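Local coordinates for Baccell_00875 (Bacteroides cellulosilyticus DSM 14838, PDB 5NO8), which probably acts as a polysaccharide lyase that removes the L-rhamnose caps linked to glucuronic acid on complex arabinogalactan proteins, at residues Lys479-Phe482 with Gln483-Tyr487; Thr616-Gly619 with Ala620-Tyr624; Ala638-Val641 with Val642-Asn645. All blocks are in the same frame, centred on the assembly; numbering follows the deposited sequence.

Contact 1 of 3, residues Lys479-Phe482 with Gln483-Tyr487; sequences KSMF and QQFGY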
ATOM      1  N   LYS A 479      -7.232 -25.309  17.332  1.00 28.53           N
ATOM      2  CA  LYS A 479      -7.026 -25.594  18.766  1.00 29.70           C
ATOM      3  C   LYS A 479      -5.551 -25.611  19.156  1.00 29.46           C
ATOM      4  O   LYS A 479      -5.185 -25.089  20.197  1.00 31.27           O
ATOM      5  CB  LYS A 479      -7.679 -26.927  19.143  1.00 28.55           C
ATOM      6  CG  LYS A 479      -9.196 -26.935  19.040  1.00 28.46           C
ATOM      7  CD  LYS A 479      -9.926 -25.900  19.878  1.00 29.20           C
ATOM      8  CE  LYS A 479      -9.585 -25.994  21.374  1.00 31.29           C
ATOM      9  NZ  LYS A 479     -10.665 -25.414  22.221  1.00 31.86           N
ATOM     10  N   SER A 480      -4.724 -26.223  18.312  1.00 29.39           N
ATOM     11  CA  SER A 480      -3.281 -26.250  18.479  1.00 29.79           C
ATOM     12  C   SER A 480      -2.737 -24.835  18.496  1.00 32.41           C
ATOM     13  O   SER A 480      -1.832 -24.521  19.281  1.00 31.97           O
ATOM     14  CB  SER A 480      -2.628 -27.054  17.360  1.00 28.95           C
ATOM     15  OG  SER A 480      -1.216 -27.092  17.470  1.00 28.78           O
ATOM     16  N   MET A 481      -3.287 -23.975  17.633  1.00 30.25           N
ATOM     17  CA  MET A 481      -2.886 -22.580  17.620  1.00 29.84           C
ATOM     18  C   MET A 481      -3.263 -21.870  18.932  1.00 29.11           C
ATOM     19  O   MET A 481      -2.394 -21.280  19.561  1.00 31.07           O
ATOM     20  CB  MET A 481      -3.458 -21.848  16.404  1.00 30.86           C
ATOM     21  CG  MET A 481      -2.783 -20.495  16.175  1.00 32.91           C
ATOM     22  SD  MET A 481      -3.509 -19.228  17.217  1.00 34.93           S
ATOM     23  CE  MET A 481      -2.696 -17.746  16.592  1.00 34.94           C
ATOM     24  N   PHE A 482      -4.520 -21.947  19.362  1.00 29.82           N
ATOM     25  CA  PHE A 482      -4.940 -21.316  20.623  1.00 31.44           C
ATOM     26  C   PHE A 482      -4.193 -21.874  21.861  1.00 32.64           C
ATOM     27  O   PHE A 482      -3.865 -21.117  22.772  1.00 30.49           O
ATOM     28  CB  PHE A 482      -6.446 -21.466  20.856  1.00 34.18           C
ATOM     29  CG  PHE A 482      -7.301 -20.773  19.829  1.00 37.39           C
ATOM     30  CD1 PHE A 482      -7.072 -19.442  19.485  1.00 39.39           C
ATOM     31  CD2 PHE A 482      -8.357 -21.444  19.221  1.00 38.25           C
ATOM     32  CE1 PHE A 482      -7.870 -18.798  18.548  1.00 41.64           C
ATOM     33  CE2 PHE A 482      -9.153 -20.805  18.281  1.00 38.30           C
ATOM     34  CZ  PHE A 482      -8.906 -19.486  17.942  1.00 38.67           C
ATOM     35  N   GLN A 483      -3.930 -23.176  21.880  1.00 32.67           N
ATOM     36  CA  GLN A 483      -3.124 -23.805  22.952  1.00 35.60           C
ATOM     37  C   GLN A 483      -1.754 -23.136  23.102  1.00 35.80           C
ATOM     38  O   GLN A 483      -1.325 -22.832  24.224  1.00 35.32           O
ATOM     39  CB  GLN A 483      -2.938 -25.312  22.692  1.00 37.46           C
ATOM     40  CG  GLN A 483      -2.237 -26.099  23.811  1.00 43.58           C
ATOM     41  CD  GLN A 483      -0.736 -26.321  23.586  1.00 47.89           C
ATOM     42  OE1 GLN A 483      -0.322 -26.954  22.604  1.00 48.92           O
ATOM     43  NE2 GLN A 483       0.087 -25.817  24.514  1.00 52.81           N
ATOM     44  N   GLN A 484      -1.081 -22.903  21.972  1.00 32.35           N
ATOM     45  CA  GLN A 484       0.305 -22.465  21.970  1.00 31.64           C
ATOM     46  C   GLN A 484       0.474 -20.958  22.039  1.00 32.37           C
ATOM     47  O   GLN A 484       1.425 -20.475  22.654  1.00 30.01           O
ATOM     48  CB  GLN A 484       1.028 -22.962  20.727  1.00 32.68           C
ATOM     49  CG  GLN A 484       1.139 -24.466  20.616  1.00 31.86           C
ATOM     50  CD  GLN A 484       1.706 -24.885  19.284  1.00 30.80           C
ATOM     51  OE1 GLN A 484       0.961 -25.168  18.338  1.00 33.97           O
ATOM     52  NE2 GLN A 484       3.020 -24.926  19.191  1.00 28.56           N
ATOM     53  N   PHE A 485      -0.404 -20.223  21.358  1.00 30.54           N
ATOM     54  CA  PHE A 485      -0.242 -18.778  21.187  1.00 29.33           C
ATOM     55  C   PHE A 485      -1.216 -17.957  21.991  1.00 29.66           C
ATOM     56  O   PHE A 485      -1.083 -16.753  22.031  1.00 30.96           O
ATOM     57  CB  PHE A 485      -0.353 -18.402  19.686  1.00 27.93           C
ATOM     58  CG  PHE A 485       0.727 -19.001  18.835  1.00 26.90           C
ATOM     59  CD1 PHE A 485       0.587 -20.273  18.306  1.00 25.32           C
ATOM     60  CD2 PHE A 485       1.889 -18.291  18.552  1.00 26.75           C
ATOM     61  CE1 PHE A 485       1.586 -20.839  17.533  1.00 26.37           C
ATOM     62  CE2 PHE A 485       2.889 -18.845  17.790  1.00 27.40           C
ATOM     63  CZ  PHE A 485       2.742 -20.123  17.261  1.00 26.19           C
ATOM     64  N   GLY A 486      -2.190 -18.592  22.636  1.00 31.58           N
ATOM     65  CA  GLY A 486      -3.214 -17.875  23.388  1.00 31.78           C
ATOM     66  C   GLY A 486      -4.260 -17.250  22.480  1.00 33.97           C
ATOM     67  O   GLY A 486      -4.349 -17.599  21.300  1.00 31.80           O
ATOM     68  N   TYR A 487      -5.001 -16.294  23.031  1.00 34.10           N
ATOM     69  CA  TYR A 487      -6.208 -15.733  22.430  1.00 37.69           C
ATOM     70  C   TYR A 487      -6.085 -14.337  21.801  1.00 37.22           C
ATOM     71  O   TYR A 487      -6.990 -13.899  21.109  1.00 42.75           O
ATOM     72  CB  TYR A 487      -7.323 -15.760  23.476  1.00 39.21           C
ATOM     73  CG  TYR A 487      -7.756 -17.180  23.727  1.00 43.22           C
ATOM     74  CD1 TYR A 487      -8.596 -17.824  22.827  1.00 42.43           C
ATOM     75  CD2 TYR A 487      -7.268 -17.908  24.810  1.00 43.31           C
ATOM     76  CE1 TYR A 487      -8.975 -19.141  23.014  1.00 44.41           C
ATOM     77  CE2 TYR A 487      -7.644 -19.235  25.007  1.00 44.96           C
ATOM     78  CZ  TYR A 487      -8.504 -19.841  24.103  1.00 45.88           C
ATOM     79  OH  TYR A 487      -8.900 -21.148  24.251  1.00 45.92           O
TER
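With CG of Met481 standing opposite the backbone N (chi1 -166°), the bend at chi2 brings SD and CE beside Phe485 CB, the two side chains crossing at about a right angle. Met481 CE rests on Phe485 CB at 3.9 Å, and the sulfur SD sits 5.3 Å from the centroid of the Phe485 ring, oblique to it, a Met-aromatic contact. Met481 O lies at the edge of that same ring and accepts the Phe485 N-H at 2.9 Å. Phe482, the next residue, reaches past the helix end to Tyr487; their rings are nearly parallel, planes 15° apart, but slid so far that they barely overlap, and Phe482 CG reaches Tyr487 CE1 at 4.0 Å. The helix ends at Phe485, and Gly486 leaves it with positive phi, its N-H making a weak bond to Phe482 O at 3.0 Å; its own O lies at the edge of the Phe482 ring. Phe482 also packs on helix 509-529, where Asp518 bonds the Tyr487 hydroxyl and, with Asp514, forms salt bridges to Lys479. The chemistry is thus one oblique sulfur-ring contact and weakly overlapping rings, with Lys479 and Tyr487 tied to the neighbouring helix.

Contact 2 of 3, residues Thr616-Gly619 with Ala620-Tyr624; sequences TITG and AVYYY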
ATOM      1  N   THR A 616      -5.659  -6.130   0.309  1.00 13.75           N
ATOM      2  CA  THR A 616      -6.996  -6.710   0.100  1.00 14.64           C
ATOM      3  C   THR A 616      -7.685  -7.112   1.388  1.00 15.33           C
ATOM      4  O   THR A 616      -8.884  -7.275   1.387  1.00 15.34           O
ATOM      5  CB  THR A 616      -6.988  -7.903  -0.878  1.00 14.24           C
ATOM      6  OG1 THR A 616      -6.220  -8.987  -0.376  1.00 13.66           O
ATOM      7  CG2 THR A 616      -6.414  -7.475  -2.246  1.00 14.26           C
ATOM      8  N   ILE A 617      -6.957  -7.211   2.504  1.00 14.31           N
ATOM      9  CA  ILE A 617      -7.636  -7.494   3.769  1.00 15.70           C
ATOM     10  C   ILE A 617      -8.597  -6.355   4.085  1.00 15.56           C
ATOM     11  O   ILE A 617      -9.686  -6.578   4.597  1.00 15.74           O
ATOM     12  CB  ILE A 617      -6.656  -7.647   4.961  1.00 16.10           C
ATOM     13  CG1 ILE A 617      -5.603  -8.713   4.712  1.00 17.62           C
ATOM     14  CG2 ILE A 617      -7.447  -8.040   6.214  1.00 16.65           C
ATOM     15  CD1 ILE A 617      -4.436  -8.592   5.664  1.00 19.92           C
ATOM     16  N   THR A 618      -8.205  -5.108   3.768  1.00 15.50           N
ATOM     17  CA  THR A 618      -9.095  -3.981   3.936  1.00 15.27           C
ATOM     18  C   THR A 618     -10.363  -4.130   3.079  1.00 14.96           C
ATOM     19  O   THR A 618     -11.445  -3.814   3.531  1.00 15.77           O
ATOM     20  CB  THR A 618      -8.365  -2.663   3.646  1.00 16.09           C
ATOM     21  OG1 THR A 618      -7.306  -2.535   4.601  1.00 16.48           O
ATOM     22  CG2 THR A 618      -9.277  -1.459   3.758  1.00 15.99           C
ATOM     23  N   GLY A 619     -10.209  -4.640   1.859  1.00 15.36           N
ATOM     24  CA  GLY A 619     -11.352  -5.010   1.034  1.00 15.40           C
ATOM     25  C   GLY A 619     -12.252  -6.012   1.748  1.00 15.28           C
ATOM     26  O   GLY A 619     -13.447  -5.841   1.748  1.00 16.17           O
ATOM     27  N   ALA A 620     -11.661  -7.057   2.322  1.00 15.73           N
ATOM     28  CA  ALA A 620     -12.438  -8.032   3.092  1.00 16.27           C
ATOM     29  C   ALA A 620     -13.206  -7.365   4.226  1.00 18.02           C
ATOM     30  O   ALA A 620     -14.400  -7.615   4.410  1.00 18.39           O
ATOM     31  CB  ALA A 620     -11.559  -9.126   3.620  1.00 17.04           C
ATOM     32  N   VAL A 621     -12.529  -6.478   4.960  1.00 17.09           N
ATOM     33  CA  VAL A 621     -13.154  -5.728   6.023  1.00 16.62           C
ATOM     34  C   VAL A 621     -14.342  -4.925   5.540  1.00 17.41           C
ATOM     35  O   VAL A 621     -15.396  -4.913   6.199  1.00 17.01           O
ATOM     36  CB  VAL A 621     -12.148  -4.783   6.726  1.00 17.10           C
ATOM     37  CG1 VAL A 621     -12.872  -3.782   7.640  1.00 17.86           C
ATOM     38  CG2 VAL A 621     -11.114  -5.588   7.489  1.00 17.52           C
ATOM     39  N   TYR A 622     -14.182  -4.210   4.416  1.00 16.56           N
ATOM     40  CA  TYR A 622     -15.252  -3.401   3.868  1.00 17.02           C
ATOM     41  C   TYR A 622     -16.438  -4.267   3.452  1.00 17.77           C
ATOM     42  O   TYR A 622     -17.582  -3.870   3.662  1.00 18.50           O
ATOM     43  CB  TYR A 622     -14.785  -2.592   2.656  1.00 17.76           C
ATOM     44  CG  TYR A 622     -13.803  -1.485   2.926  1.00 18.20           C
ATOM     45  CD1 TYR A 622     -13.536  -1.033   4.234  1.00 18.51           C
ATOM     46  CD2 TYR A 622     -13.136  -0.864   1.872  1.00 18.29           C
ATOM     47  CE1 TYR A 622     -12.654   0.009   4.458  1.00 19.17           C
ATOM     48  CE2 TYR A 622     -12.248   0.172   2.106  1.00 18.85           C
ATOM     49  CZ  TYR A 622     -12.031   0.611   3.394  1.00 19.69           C
ATOM     50  OH  TYR A 622     -11.121   1.621   3.636  1.00 19.48           O
ATOM     51  N   TYR A 623     -16.141  -5.430   2.877  1.00 17.02           N
ATOM     52  CA  TYR A 623     -17.163  -6.441   2.521  1.00 18.34           C
ATOM     53  C   TYR A 623     -17.954  -6.898   3.761  1.00 18.12           C
ATOM     54  O   TYR A 623     -19.203  -6.864   3.772  1.00 18.18           O
ATOM     55  CB  TYR A 623     -16.489  -7.609   1.797  1.00 18.40           C
ATOM     56  CG  TYR A 623     -17.250  -8.910   1.778  1.00 17.85           C
ATOM     57  CD1 TYR A 623     -18.259  -9.140   0.838  1.00 18.90           C
ATOM     58  CD2 TYR A 623     -16.928  -9.927   2.665  1.00 19.49           C
ATOM     59  CE1 TYR A 623     -18.951 -10.352   0.819  1.00 19.36           C
ATOM     60  CE2 TYR A 623     -17.600 -11.125   2.659  1.00 18.38           C
ATOM     61  CZ  TYR A 623     -18.614 -11.326   1.750  1.00 20.48           C
ATOM     62  OH  TYR A 623     -19.261 -12.534   1.777  1.00 21.89           O
ATOM     63  N   TYR A 624     -17.238  -7.269   4.811  1.00 18.26           N
ATOM     64  CA  TYR A 624     -17.915  -7.694   6.048  1.00 19.46           C
ATOM     65  C   TYR A 624     -18.668  -6.540   6.698  1.00 20.48           C
ATOM     66  O   TYR A 624     -19.767  -6.736   7.226  1.00 21.69           O
ATOM     67  CB  TYR A 624     -16.947  -8.300   7.054  1.00 18.77           C
ATOM     68  CG  TYR A 624     -16.351  -9.631   6.683  1.00 19.62           C
ATOM     69  CD1 TYR A 624     -17.158 -10.733   6.428  1.00 19.56           C
ATOM     70  CD2 TYR A 624     -14.976  -9.808   6.622  1.00 20.04           C
ATOM     71  CE1 TYR A 624     -16.623 -11.954   6.100  1.00 20.03           C
ATOM     72  CE2 TYR A 624     -14.430 -11.028   6.305  1.00 20.45           C
ATOM     73  CZ  TYR A 624     -15.271 -12.102   6.032  1.00 19.94           C
ATOM     74  OH  TYR A 624     -14.738 -13.305   5.720  1.00 22.20           O
TER
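The Tyr622 ring turns one face to Thr618, which supplies both a methyl and a carbonyl oxygen to it. Thr618 CG2 lies 3.8 Å from the ring centroid and 25° off the normal, a CH-pi contact, and comes within 3.5 Å of Tyr622 CZ. Thr618 O sits over the same face toward the rim, 3.4 Å from Tyr622 CG, while accepting the Tyr622 N-H at 2.9 Å. At the edge of the Tyr623 ring, in its plane, lies Ala620 O. The threonine methyl reaches the tyrosine because it stands opposite the backbone N of Thr618, leaving OG1 on the other branch (chi1 -62°) to bond Gln542; the two side chains run side by side in the same direction. Tyr622 also meets Tyr634 edge-to-face. Gly619, without a side chain, lets Ala638 CB of helix 632-644 pack against its O, which takes the Tyr623 N-H at 2.9 Å. Ile617 and Val621 face helix 542-559, with Val621 also touching helix 562-576; Tyr622 reaches both helix 562-576 and helix 632-644. Such a buried helix, packed among the succession of helices from 396 onward, is consistent with an (alpha/alpha) toroid of the kind found in several polysaccharide lyase families.

Contact 3 of 3, residues Ala638-Val641 with Val642-Asn645; sequences AENV and VRNN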
ATOM      1  N   ALA A 638     -15.097  -2.161  -1.233  1.00 14.08           N
ATOM      2  CA  ALA A 638     -14.460  -3.459  -1.219  1.00 13.39           C
ATOM      3  C   ALA A 638     -14.108  -3.917  -2.616  1.00 12.94           C
ATOM      4  O   ALA A 638     -13.034  -4.476  -2.846  1.00 13.33           O
ATOM      5  CB  ALA A 638     -15.378  -4.496  -0.559  1.00 13.74           C
ATOM      6  N   GLU A 639     -15.040  -3.721  -3.543  1.00 13.73           N
ATOM      7  CA  GLU A 639     -14.829  -4.117  -4.945  1.00 13.81           C
ATOM      8  C   GLU A 639     -13.659  -3.369  -5.599  1.00 13.02           C
ATOM      9  O   GLU A 639     -12.870  -3.953  -6.360  1.00 13.37           O
ATOM     10  CB  GLU A 639     -16.120  -3.897  -5.744  1.00 14.84           C
ATOM     11  CG  GLU A 639     -17.174  -4.960  -5.439  1.00 16.79           C
ATOM     12  CD  GLU A 639     -18.593  -4.602  -5.865  1.00 20.29           C
ATOM     13  OE1 GLU A 639     -18.777  -3.555  -6.530  1.00 23.49           O
ATOM     14  OE2 GLU A 639     -19.551  -5.361  -5.496  1.00 21.14           O
ATOM     15  N   ASN A 640     -13.589  -2.085  -5.302  1.00 14.00           N
ATOM     16  CA  ASN A 640     -12.507  -1.226  -5.771  1.00 14.15           C
ATOM     17  C   ASN A 640     -11.150  -1.695  -5.242  1.00 14.03           C
ATOM     18  O   ASN A 640     -10.173  -1.799  -6.015  1.00 14.04           O
ATOM     19  CB  ASN A 640     -12.784   0.215  -5.362  1.00 15.22           C
ATOM     20  CG  ASN A 640     -11.705   1.158  -5.830  1.00 16.40           C
ATOM     21  OD1 ASN A 640     -11.345   1.148  -6.997  1.00 16.85           O
ATOM     22  ND2 ASN A 640     -11.158   1.942  -4.907  1.00 16.40           N
ATOM     23  N   VAL A 641     -11.078  -1.980  -3.946  1.00 13.15           N
ATOM     24  CA  VAL A 641      -9.813  -2.435  -3.354  1.00 13.34           C
ATOM     25  C   VAL A 641      -9.274  -3.701  -4.045  1.00 13.96           C
ATOM     26  O   VAL A 641      -8.119  -3.765  -4.465  1.00 13.82           O
ATOM     27  CB  VAL A 641      -9.938  -2.727  -1.829  1.00 13.57           C
ATOM     28  CG1 VAL A 641      -8.654  -3.343  -1.310  1.00 13.71           C
ATOM     29  CG2 VAL A 641     -10.272  -1.469  -1.067  1.00 13.42           C
ATOM     30  N   VAL A 642     -10.115  -4.722  -4.162  1.00 13.53           N
ATOM     31  CA  VAL A 642      -9.668  -5.995  -4.707  1.00 13.24           C
ATOM     32  C   VAL A 642      -9.425  -5.912  -6.217  1.00 13.13           C
ATOM     33  O   VAL A 642      -8.501  -6.552  -6.710  1.00 12.60           O
ATOM     34  CB  VAL A 642     -10.574  -7.179  -4.274  1.00 13.63           C
ATOM     35  CG1 VAL A 642     -10.607  -7.255  -2.741  1.00 14.20           C
ATOM     36  CG2 VAL A 642     -11.991  -7.094  -4.867  1.00 13.28           C
ATOM     37  N   ARG A 643     -10.209  -5.102  -6.921  1.00 13.12           N
ATOM     38  CA  ARG A 643     -10.023  -4.853  -8.354  1.00 14.27           C
ATOM     39  C   ARG A 643      -8.635  -4.257  -8.637  1.00 13.18           C
ATOM     40  O   ARG A 643      -7.925  -4.668  -9.568  1.00 12.19           O
ATOM     41  CB  ARG A 643     -11.125  -3.912  -8.840  1.00 15.48           C
ATOM     42  CG  ARG A 643     -10.967  -3.433 -10.233  1.00 17.72           C
ATOM     43  CD  ARG A 643     -12.294  -2.930 -10.768  1.00 17.86           C
ATOM     44  NE  ARG A 643     -12.723  -1.770 -10.005  1.00 18.63           N
ATOM     45  CZ  ARG A 643     -13.876  -1.608  -9.364  1.00 18.89           C
ATOM     46  NH1 ARG A 643     -14.829  -2.530  -9.386  1.00 19.87           N
ATOM     47  NH2 ARG A 643     -14.118  -0.462  -8.747  1.00 19.66           N
ATOM     48  N   ASN A 644      -8.213  -3.341  -7.772  1.00 12.95           N
ATOM     49  CA  ASN A 644      -6.950  -2.649  -8.004  1.00 13.42           C
ATOM     50  C   ASN A 644      -5.745  -3.562  -7.802  1.00 13.40           C
ATOM     51  O   ASN A 644      -4.683  -3.309  -8.373  1.00 14.56           O
ATOM     52  CB  ASN A 644      -6.887  -1.375  -7.166  1.00 13.26           C
ATOM     53  CG  ASN A 644      -7.860  -0.327  -7.642  1.00 12.98           C
ATOM     54  OD1 ASN A 644      -8.380  -0.408  -8.761  1.00 12.88           O
ATOM     55  ND2 ASN A 644      -8.162   0.639  -6.788  1.00 13.85           N
ATOM     56  N   ASN A 645      -5.908  -4.637  -7.028  1.00 12.79           N
ATOM     57  CA  ASN A 645      -4.864  -5.607  -6.878  1.00 12.89           C
ATOM     58  C   ASN A 645      -4.739  -6.567  -8.060  1.00 12.24           C
ATOM     59  O   ASN A 645      -3.814  -7.359  -8.122  1.00 12.39           O
ATOM     60  CB  ASN A 645      -5.010  -6.364  -5.565  1.00 13.18           C
ATOM     61  CG  ASN A 645      -4.489  -5.600  -4.385  1.00 13.25           C
ATOM     62  OD1 ASN A 645      -3.429  -5.945  -3.857  1.00 13.82           O
ATOM     63  ND2 ASN A 645      -5.234  -4.596  -3.932  1.00 13.36           N
TER
HETATM   64  O   HOH W   1     -10.822   0.366  -9.533  1.00 14.63           O
HETATM   65  O   HOH W   2     -13.586   2.564  -8.454  1.00 32.96           O
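Arg643 lays one face of its guanidinium over the backbone of Glu639 and Asn640, its NH2 3.5 Å from Asn640 CA, with Glu639 O above the plane toward the rim. The chain gets there by running extended from CB and then bending at chi3 (64°), which folds the group back along the helix. The Asn640 and Arg643 side chains cross at about a right angle, with amide and guanidinium planes 45° apart. Water 1 bridges three side chains: at the guanidinium edge it accepts from Arg643 NE at 2.9 Å and donates to Asn640 OD1 and to Asn644 OD1, each at 2.7 Å. Asn644 ND2 adds a weak bond to Asn640 OD1, the two amides almost perpendicular, while Glu589 and Asn588 take the ND2 groups of Asn640 and Asn644. At the final turn the Asn645 amide bends back on the main chain. Its ND2 donates to Val641 O at 3.0 Å with the acceptor close to the amide plane, and it also bonds Ser615 at the start of helix 615-629. Val642 faces helix 682-692. The arrangement is that of a helix C-terminal region, where the Asn645 side chain supplements weakening backbone bonds at Val641 O, here where helix 632-644 meets strand 266-268.

In the fold
Each contact is local; contact 2 lies inside its helix, contacts 1 and 3 at or near helix ends. Contact 1 is peripheral, its centre about 30 Å from the centre of the chain, and partly buried; contacts 2 and 3 are buried, their centres about 14 and 12 Å from that centre. The latter two sit on successive helices, 615-629 and 632-644, and touch: Ala638 CB packs on Gly619 O, and Thr616 CG2 on Asn645 CG. Contact 1 stands apart, about 14 Å from contact 2 by nearest atoms. Chemistry follows place: sulfur and aromatic packing at the outer helix end, a methyl-on-ring pair in the interior, and a hydrated arginine-asparagine cluster beside strand 266-268.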